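PDB 6IO1: aminotransferase, class III from Thermomicrobium roseum, which probably transfers amino groups by way of its pyridoxal 5'-phosphate cofactor, as an (S)-enantioselective omega-transaminase of the class-III aminotransferase family. Local coordinates for residues B[9-17]-B[29-37]; B[105-113]-B[272-283]. All coordinates share one frame; numbering follows the deposited sequence.

Interaction 1 of 2, residues B[9-17]-B[29-37]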
loop_
_atom_site.group_PDB
_atom_site.type_symbol
_atom_site.label_atom_id
_atom_site.label_comp_id
_atom_site.label_asym_id
_atom_site.label_seq_id
_atom_site.Cartn_x
_atom_site.Cartn_y
_atom_site.Cartn_z
ATOM N N ALA B 9 27.733 -12.930 -7.100
ATOM C CA ALA B 9 28.194 -11.896 -8.024
ATOM C C ALA B 9 27.116 -11.536 -9.037
ATOM O O ALA B 9 26.892 -10.352 -9.329
ATOM C CB ALA B 9 29.467 -12.358 -8.733
ATOM N N GLU B 10 26.425 -12.563 -9.542
ATOM C CA GLU B 10 25.329 -12.361 -10.524
ATOM C C GLU B 10 24.217 -11.542 -9.859
ATOM O O GLU B 10 23.693 -10.621 -10.515
ATOM C CB GLU B 10 24.802 -13.714 -11.007
ATOM C CG GLU B 10 24.000 -13.622 -12.292
ATOM C CD GLU B 10 23.562 -14.961 -12.862
ATOM O OE1 GLU B 10 23.174 -15.841 -12.069
ATOM O OE2 GLU B 10 23.614 -15.121 -14.097
ATOM N N LEU B 11 23.904 -11.843 -8.593
ATOM C CA LEU B 11 22.857 -11.116 -7.884
ATOM C C LEU B 11 23.235 -9.653 -7.700
ATOM O O LEU B 11 22.398 -8.761 -7.882
ATOM C CB LEU B 11 22.585 -11.773 -6.530
ATOM C CG LEU B 11 21.892 -13.136 -6.554
ATOM C CD1 LEU B 11 21.862 -13.732 -5.158
ATOM C CD2 LEU B 11 20.486 -13.017 -7.121
ATOM N N VAL B 12 24.496 -9.383 -7.351
ATOM C CA VAL B 12 24.944 -8.001 -7.185
ATOM C C VAL B 12 24.835 -7.247 -8.506
ATOM O O VAL B 12 24.336 -6.113 -8.561
ATOM C CB VAL B 12 26.381 -7.968 -6.632
ATOM C CG1 VAL B 12 26.973 -6.572 -6.756
ATOM C CG2 VAL B 12 26.404 -8.440 -5.185
ATOM N N ALA B 13 25.294 -7.875 -9.592
ATOM C CA ALA B 13 25.244 -7.227 -10.901
ATOM C C ALA B 13 23.805 -6.947 -11.322
ATOM O O ALA B 13 23.484 -5.848 -11.791
ATOM C CB ALA B 13 25.955 -8.092 -11.941
ATOM N N LYS B 14 22.923 -7.938 -11.161
ATOM C CA LYS B 14 21.523 -7.765 -11.533
ATOM C C LYS B 14 20.856 -6.684 -10.695
ATOM O O LYS B 14 20.039 -5.909 -11.207
ATOM C CB LYS B 14 20.772 -9.089 -11.383
ATOM C CG LYS B 14 21.064 -10.122 -12.455
ATOM C CD LYS B 14 20.317 -11.414 -12.160
ATOM C CE LYS B 14 20.230 -12.307 -13.385
ATOM N NZ LYS B 14 19.719 -13.664 -13.038
ATOM N N ASP B 15 21.178 -6.624 -9.401
ATOM C CA ASP B 15 20.604 -5.594 -8.543
ATOM C C ASP B 15 21.037 -4.208 -8.996
ATOM O O ASP B 15 20.217 -3.287 -9.084
ATOM C CB ASP B 15 21.007 -5.834 -7.089
ATOM C CG ASP B 15 20.277 -4.920 -6.129
ATOM O OD1 ASP B 15 19.148 -5.263 -5.719
ATOM O OD2 ASP B 15 20.825 -3.849 -5.794
ATOM N N ILE B 16 22.332 -4.038 -9.277
ATOM C CA ILE B 16 22.811 -2.744 -9.757
ATOM C C ILE B 16 22.142 -2.389 -11.080
ATOM O O ILE B 16 21.785 -1.229 -11.323
ATOM C CB ILE B 16 24.346 -2.752 -9.880
ATOM C CG1 ILE B 16 24.991 -2.815 -8.495
ATOM C CG2 ILE B 16 24.835 -1.522 -10.635
ATOM C CD1 ILE B 16 26.477 -3.091 -8.529
ATOM N N ALA B 17 21.944 -3.384 -11.947
ATOM C CA ALA B 17 21.406 -3.113 -13.276
ATOM C C ALA B 17 19.917 -2.776 -13.244
ATOM O O ALA B 17 19.454 -1.940 -14.030
ATOM C CB ALA B 17 21.661 -4.308 -14.195
ATOM N N LEU B 29 24.910 3.030 -4.414
ATOM C CA LEU B 29 24.566 1.642 -4.710
ATOM C C LEU B 29 25.215 1.170 -6.002
ATOM O O LEU B 29 25.714 0.041 -6.077
ATOM C CB LEU B 29 23.050 1.474 -4.793
ATOM C CG LEU B 29 22.615 0.082 -5.260
ATOM C CD1 LEU B 29 22.319 -0.827 -4.074
ATOM C CD2 LEU B 29 21.426 0.166 -6.204
ATOM N N ARG B 30 25.217 2.016 -7.034
ATOM C CA ARG B 30 25.811 1.612 -8.304
ATOM C C ARG B 30 27.303 1.335 -8.156
ATOM O O ARG B 30 27.845 0.443 -8.819
ATOM C CB ARG B 30 25.557 2.680 -9.367
ATOM C CG ARG B 30 24.099 2.779 -9.775
ATOM C CD ARG B 30 23.920 3.477 -11.109
ATOM N NE ARG B 30 22.578 3.262 -11.643
ATOM C CZ ARG B 30 22.179 3.647 -12.851
ATOM N NH1 ARG B 30 23.014 4.289 -13.656
ATOM N NH2 ARG B 30 20.937 3.403 -13.249
ATOM N N ARG B 31 27.983 2.090 -7.292
ATOM C CA ARG B 31 29.418 1.908 -7.105
ATOM C C ARG B 31 29.746 0.728 -6.195
ATOM O O ARG B 31 30.717 0.006 -6.442
ATOM C CB ARG B 31 30.038 3.200 -6.569
ATOM C CG ARG B 31 30.235 4.235 -7.661
ATOM C CD ARG B 31 30.024 5.658 -7.179
ATOM N NE ARG B 31 30.174 6.606 -8.280
ATOM C CZ ARG B 31 29.232 6.859 -9.184
ATOM N NH1 ARG B 31 28.057 6.247 -9.112
ATOM N NH2 ARG B 31 29.458 7.734 -10.154
ATOM N N GLU B 32 28.961 0.511 -5.135
ATOM C CA GLU B 32 29.289 -0.502 -4.141
ATOM C C GLU B 32 28.420 -1.750 -4.198
ATOM O O GLU B 32 28.857 -2.804 -3.728
ATOM C CB GLU B 32 29.198 0.087 -2.725
ATOM C CG GLU B 32 29.976 1.377 -2.540
ATOM C CD GLU B 32 29.804 1.964 -1.154
ATOM O OE1 GLU B 32 29.135 1.324 -0.314
ATOM O OE2 GLU B 32 30.337 3.064 -0.903
ATOM N N GLY B 33 27.214 -1.666 -4.753
ATOM C CA GLY B 33 26.336 -2.810 -4.808
ATOM C C GLY B 33 25.553 -2.975 -3.523
ATOM O O GLY B 33 25.789 -2.280 -2.530
ATOM N N PRO B 34 24.603 -3.902 -3.516
ATOM C CA PRO B 34 23.757 -4.102 -2.341
ATOM C C PRO B 34 24.332 -5.141 -1.383
ATOM O O PRO B 34 25.301 -5.840 -1.681
ATOM C CB PRO B 34 22.454 -4.612 -2.963
ATOM C CG PRO B 34 22.948 -5.467 -4.086
ATOM C CD PRO B 34 24.173 -4.754 -4.639
ATOM N N LEU B 35 23.705 -5.222 -0.211
ATOM C CA LEU B 35 23.932 -6.310 0.732
ATOM C C LEU B 35 22.767 -7.280 0.572
ATOM O O LEU B 35 21.634 -6.967 0.954
ATOM C CB LEU B 35 24.039 -5.793 2.165
ATOM C CG LEU B 35 24.169 -6.857 3.258
ATOM C CD1 LEU B 35 25.328 -7.797 2.960
ATOM C CD2 LEU B 35 24.339 -6.211 4.626
ATOM N N VAL B 36 23.044 -8.451 0.013
ATOM C CA VAL B 36 22.012 -9.407 -0.371
ATOM C C VAL B 36 21.848 -10.410 0.763
ATOM O O VAL B 36 22.746 -11.214 1.025
ATOM C CB VAL B 36 22.361 -10.113 -1.687
ATOM C CG1 VAL B 36 21.243 -11.061 -2.093
ATOM C CG2 VAL B 36 22.631 -9.092 -2.783
ATOM N N LEU B 37 20.693 -10.376 1.422
ATOM C CA LEU B 37 20.372 -11.298 2.504
ATOM C C LEU B 37 19.519 -12.431 1.948
ATOM O O LEU B 37 18.545 -12.184 1.230
ATOM C CB LEU B 37 19.639 -10.579 3.635
ATOM C CG LEU B 37 20.389 -9.396 4.251
ATOM C CD1 LEU B 37 19.585 -8.781 5.384
ATOM C CD2 LEU B 37 21.763 -9.829 4.736
#
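A largely apolar helix-against-turn contact, with no hydrogen bond across it, packs Val12, Ile16 and the one polar member, Asp15, of helix 8-18 on Gly33 and Pro34, where helix 26-32 gives way to strand 35-41. This is the N-terminal part of a class-III aminotransferase, at the dimer interface: strand residues Leu35 and Val36 pair in parallel with a strand of the second subunit, and Arg30 makes a salt bridge to Glu309 of that subunit. Gly33, the first residue past helix 26-32, has positive phi (84°), where a beta carbon would press on the carbonyl O of Glu32 and run into Val12 CG1; its bare CA lets Ile16 CD1 come to 3.7 Å. Ile16 also lays its CG2 branch beside the backbone of Arg30, so both arms of the isoleucine are used. Proline suits the next place, since its rigid ring offers carbon to Val12 CG1, 4.0 Å from Pro34 CD. Farther along, the Leu11 and Val36 side chains cross at about a right angle, with Leu11 CD1 4.1 Å from Val36 CG1. Asp15 is buried, yet its carboxylate is satisfied by His21 through OD2 and His19 through OD1. With CG anti to the backbone N (chi1 -172°), Asp15 OD2 rests 3.2 Å from Pro34 CG.

Interaction 2 of 2, residues B[105-113]-B[272-283]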
loop_
_atom_site.group_PDB
_atom_site.type_symbol
_atom_site.label_atom_id
_atom_site.label_comp_id
_atom_site.label_asym_id
_atom_site.label_seq_id
_atom_site.Cartn_x
_atom_site.Cartn_y
_atom_site.Cartn_z
ATOM N N ALA B 105 -10.658 -6.732 17.642
ATOM C CA ALA B 105 -11.633 -6.059 18.494
ATOM C C ALA B 105 -11.444 -6.461 19.949
ATOM O O ALA B 105 -11.576 -5.632 20.856
ATOM C CB ALA B 105 -13.052 -6.375 18.027
ATOM N N GLU B 106 -11.134 -7.736 20.190
ATOM C CA GLU B 106 -10.847 -8.164 21.558
ATOM C C GLU B 106 -9.542 -7.557 22.069
ATOM O O GLU B 106 -9.483 -7.038 23.191
ATOM C CB GLU B 106 -10.792 -9.690 21.647
ATOM C CG GLU B 106 -10.328 -10.191 23.011
ATOM C CD GLU B 106 -10.537 -11.681 23.198
ATOM O OE1 GLU B 106 -9.706 -12.319 23.879
ATOM O OE2 GLU B 106 -11.532 -12.213 22.666
ATOM N N LEU B 107 -8.483 -7.613 21.257
ATOM C CA LEU B 107 -7.154 -7.221 21.724
ATOM C C LEU B 107 -7.034 -5.714 21.926
ATOM O O LEU B 107 -6.390 -5.264 22.883
ATOM C CB LEU B 107 -6.090 -7.721 20.748
ATOM C CG LEU B 107 -5.909 -9.240 20.731
ATOM C CD1 LEU B 107 -4.876 -9.657 19.696
ATOM C CD2 LEU B 107 -5.524 -9.748 22.113
ATOM N N PHE B 108 -7.628 -4.919 21.046
ATOM C CA PHE B 108 -7.543 -3.470 21.202
ATOM C C PHE B 108 -8.510 -3.014 22.291
ATOM O O PHE B 108 -9.703 -3.322 22.218
ATOM C CB PHE B 108 -7.853 -2.759 19.886
ATOM C CG PHE B 108 -6.667 -2.636 18.967
ATOM C CD1 PHE B 108 -5.629 -1.768 19.266
ATOM C CD2 PHE B 108 -6.594 -3.381 17.801
ATOM C CE1 PHE B 108 -4.539 -1.649 18.422
ATOM C CE2 PHE B 108 -5.507 -3.266 16.953
ATOM C CZ PHE B 108 -4.479 -2.399 17.264
ATOM N N PRO B 109 -8.033 -2.296 23.308
ATOM C CA PRO B 109 -8.898 -1.958 24.446
ATOM C C PRO B 109 -10.053 -1.050 24.053
ATOM O O PRO B 109 -9.953 -0.232 23.135
ATOM C CB PRO B 109 -7.947 -1.251 25.419
ATOM C CG PRO B 109 -6.573 -1.648 24.989
ATOM C CD PRO B 109 -6.643 -1.859 23.511
ATOM N N GLY B 110 -11.163 -1.209 24.770
ATOM C CA GLY B 110 -12.312 -0.350 24.623
ATOM C C GLY B 110 -13.088 -0.574 23.343
ATOM O O GLY B 110 -13.003 -1.630 22.707
ATOM N N PRO B 111 -13.851 0.439 22.928
ATOM C CA PRO B 111 -14.748 0.266 21.777
ATOM C C PRO B 111 -14.038 0.357 20.435
ATOM O O PRO B 111 -14.687 0.585 19.409
ATOM C CB PRO B 111 -15.767 1.400 21.948
ATOM C CG PRO B 111 -15.098 2.417 22.808
ATOM C CD PRO B 111 -13.939 1.783 23.522
ATOM N N LEU B 112 -12.719 0.163 20.420
ATOM C CA LEU B 112 -11.974 0.059 19.166
ATOM C C LEU B 112 -12.280 -1.317 18.587
ATOM O O LEU B 112 -11.519 -2.278 18.725
ATOM C CB LEU B 112 -10.482 0.258 19.392
ATOM C CG LEU B 112 -9.991 1.680 19.664
ATOM C CD1 LEU B 112 -8.539 1.655 20.103
ATOM C CD2 LEU B 112 -10.166 2.552 18.432
ATOM N N ASP B 113 -13.433 -1.406 17.927
ATOM C CA ASP B 113 -13.975 -2.690 17.523
ATOM C C ASP B 113 -14.255 -2.828 16.035
ATOM O O ASP B 113 -14.728 -3.892 15.624
ATOM C CB ASP B 113 -15.273 -2.980 18.294
ATOM C CG ASP B 113 -15.029 -3.297 19.757
ATOM O OD1 ASP B 113 -13.875 -3.605 20.120
ATOM O OD2 ASP B 113 -15.997 -3.243 20.546
ATOM N N LEU B 272 1.395 -4.962 24.748
ATOM C CA LEU B 272 0.903 -5.337 23.426
ATOM C C LEU B 272 0.775 -4.119 22.519
ATOM O O LEU B 272 1.156 -4.168 21.345
ATOM C CB LEU B 272 -0.434 -6.066 23.541
ATOM C CG LEU B 272 -0.924 -6.675 22.224
ATOM C CD1 LEU B 272 0.147 -7.574 21.622
ATOM C CD2 LEU B 272 -2.222 -7.440 22.423
ATOM N N PHE B 273 0.255 -3.013 23.046
ATOM C CA PHE B 273 0.136 -1.779 22.286
ATOM C C PHE B 273 0.657 -0.610 23.107
ATOM O O PHE B 273 0.604 -0.620 24.340
ATOM C CB PHE B 273 -1.312 -1.521 21.859
ATOM C CG PHE B 273 -1.897 -2.623 21.026
ATOM C CD1 PHE B 273 -1.389 -2.901 19.768
ATOM C CD2 PHE B 273 -2.951 -3.384 21.502
ATOM C CE1 PHE B 273 -1.922 -3.916 18.998
ATOM C CE2 PHE B 273 -3.490 -4.400 20.736
ATOM C CZ PHE B 273 -2.975 -4.667 19.483
ATOM N N GLY B 274 1.175 0.399 22.403
ATOM C CA GLY B 274 1.706 1.571 23.075
ATOM C C GLY B 274 0.658 2.372 23.822
ATOM O O GLY B 274 0.978 3.056 24.799
ATOM N N MET B 275 -0.601 2.320 23.366
ATOM C CA MET B 275 -1.674 3.029 24.062
ATOM C C MET B 275 -1.773 2.591 25.517
ATOM O O MET B 275 -2.079 3.403 26.398
ATOM C CB MET B 275 -3.014 2.832 23.339
ATOM C CG MET B 275 -3.526 1.394 23.258
ATOM S SD MET B 275 -4.820 1.152 22.019
ATOM C CE MET B 275 -6.294 1.606 22.931
ATOM N N GLN B 276 -1.531 1.306 25.788
ATOM C CA GLN B 276 -1.556 0.827 27.166
ATOM C C GLN B 276 -0.421 1.430 27.986
ATOM O O GLN B 276 -0.605 1.747 29.166
ATOM C CB GLN B 276 -1.487 -0.699 27.203
ATOM C CG GLN B 276 -1.593 -1.267 28.609
ATOM C CD GLN B 276 -1.738 -2.774 28.635
ATOM O OE1 GLN B 276 -1.911 -3.411 27.596
ATOM N NE2 GLN B 276 -1.672 -3.353 29.828
ATOM N N GLN B 277 0.758 1.592 27.380
ATOM C CA GLN B 277 1.886 2.174 28.102
ATOM C C GLN B 277 1.565 3.578 28.593
ATOM O O GLN B 277 1.886 3.937 29.732
ATOM C CB GLN B 277 3.127 2.213 27.209
ATOM C CG GLN B 277 3.734 0.862 26.890
ATOM C CD GLN B 277 4.744 0.414 27.924
ATOM O OE1 GLN B 277 5.052 1.144 28.866
ATOM N NE2 GLN B 277 5.277 -0.789 27.747
ATOM N N TYR B 278 0.927 4.385 27.750
ATOM C CA TYR B 278 0.746 5.803 28.013
ATOM C C TYR B 278 -0.678 6.158 28.423
ATOM O O TYR B 278 -1.008 7.345 28.504
ATOM C CB TYR B 278 1.185 6.605 26.787
ATOM C CG TYR B 278 2.665 6.441 26.523
ATOM C CD1 TYR B 278 3.599 7.158 27.256
ATOM C CD2 TYR B 278 3.129 5.539 25.573
ATOM C CE1 TYR B 278 4.952 7.004 27.038
ATOM C CE2 TYR B 278 4.484 5.377 25.346
ATOM C CZ TYR B 278 5.390 6.113 26.083
ATOM O OH TYR B 278 6.740 5.962 25.868
ATOM N N GLY B 279 -1.519 5.159 28.688
ATOM C CA GLY B 279 -2.864 5.388 29.182
ATOM C C GLY B 279 -3.697 6.304 28.313
ATOM O O GLY B 279 -4.236 7.307 28.790
ATOM N N VAL B 280 -3.802 5.975 27.030
ATOM C CA VAL B 280 -4.577 6.764 26.086
ATOM C C VAL B 280 -5.546 5.843 25.361
ATOM O O VAL B 280 -5.262 4.662 25.132
ATOM C CB VAL B 280 -3.659 7.523 25.096
ATOM C CG1 VAL B 280 -3.257 6.640 23.924
ATOM C CG2 VAL B 280 -4.325 8.799 24.617
ATOM N N GLN B 281 -6.716 6.381 25.031
ATOM C CA GLN B 281 -7.750 5.639 24.309
ATOM C C GLN B 281 -8.077 6.386 23.026
ATOM O O GLN B 281 -8.901 7.319 23.039
ATOM C CB GLN B 281 -9.003 5.462 25.168
ATOM C CG GLN B 281 -10.149 4.745 24.469
ATOM C CD GLN B 281 -9.903 3.258 24.307
ATOM O OE1 GLN B 281 -9.099 2.668 25.028
ATOM N NE2 GLN B 281 -10.598 2.644 23.358
ATOM N N PRO B 282 -7.461 6.029 21.905
ATOM C CA PRO B 282 -7.695 6.771 20.665
ATOM C C PRO B 282 -9.039 6.441 20.040
ATOM O O PRO B 282 -9.604 5.363 20.236
ATOM C CB PRO B 282 -6.547 6.307 19.761
ATOM C CG PRO B 282 -6.233 4.933 20.243
ATOM C CD PRO B 282 -6.490 4.936 21.726
ATOM N N ASP B 283 -9.549 7.406 19.274
ATOM C CA ASP B 283 -10.732 7.153 18.463
ATOM C C ASP B 283 -10.393 6.283 17.263
ATOM O O ASP B 283 -11.222 5.477 16.824
ATOM C CB ASP B 283 -11.351 8.475 18.010
ATOM C CG ASP B 283 -11.557 9.446 19.156
ATOM O OD1 ASP B 283 -12.473 9.218 19.975
ATOM O OD2 ASP B 283 -10.800 10.435 19.242
#
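The rings of Phe108 and Phe273 form an offset stack, centroids 4.0 Å apart and planes tilted by 13°. Phe108 CE1 lies over the centre of one Phe273 face, Leu272 CG covers the opposite face toward the rim, and the carbonyl oxygen of Leu107 comes to the Phe273 edge in plane, where the ring hydrogens are slightly positive. On the Phe108 ring, Phe273 CZ lies over one face, displaced toward the rim, while Met275 SD stands at the edge, 5.4 Å from the centroid, a Met-aromatic contact. With an alanine at Phe273 the covered face of Phe108 would probably lose its stacking partner and a gap would open between the Phe108 ring and Leu272. Methionine suits its position because the thioether chain is long and bends at chi3 (-85°), bringing CE within 3.5 Å of Pro109 CD and also tip to tip with Leu112 CD1. Leu112 meanwhile sets CD2 3.4 Å from the Pro282 carbonyl oxygen. Farther out, Gln281 bends at chi2 so that its NE2 donates to Pro109 O at 3.0 Å, nearly straight at 169°, from above the carbonyl plane. Gly110 has positive phi, and a beta carbon there would strike Gln281 NE2. The chemistry is thus mainly aromatic and aliphatic, with one directional amide bond holding the loop between helix 95-107 and strand 112-118 against Gln281, which follows helix 274-278.

In the fold
Interactions 1 and 2 do not touch: their centres lie about 43 Å apart, on opposite sides of the chain's centre, and their nearest atoms about 25 Å. Interaction 1 is peripheral, about 27 Å from that centre, and includes the start of strand 35-41, outermost in its sheet within this chain; interaction 2, at about 17 Å, borders the seven-stranded sheet of the cofactor-binding part. The side chain of Phe273 is about 12 Å from the bound PMP, outside its pocket, though Asp260, which lines it, ends the strand on which Met275 and Pro282 pack. Both meet the second subunit: beside interaction 2, Ala105 packs on His18 of that subunit and Asp113 O is hydrogen-bonded to it, and His18 ends that copy's helix 8-18, the helix of interaction 1.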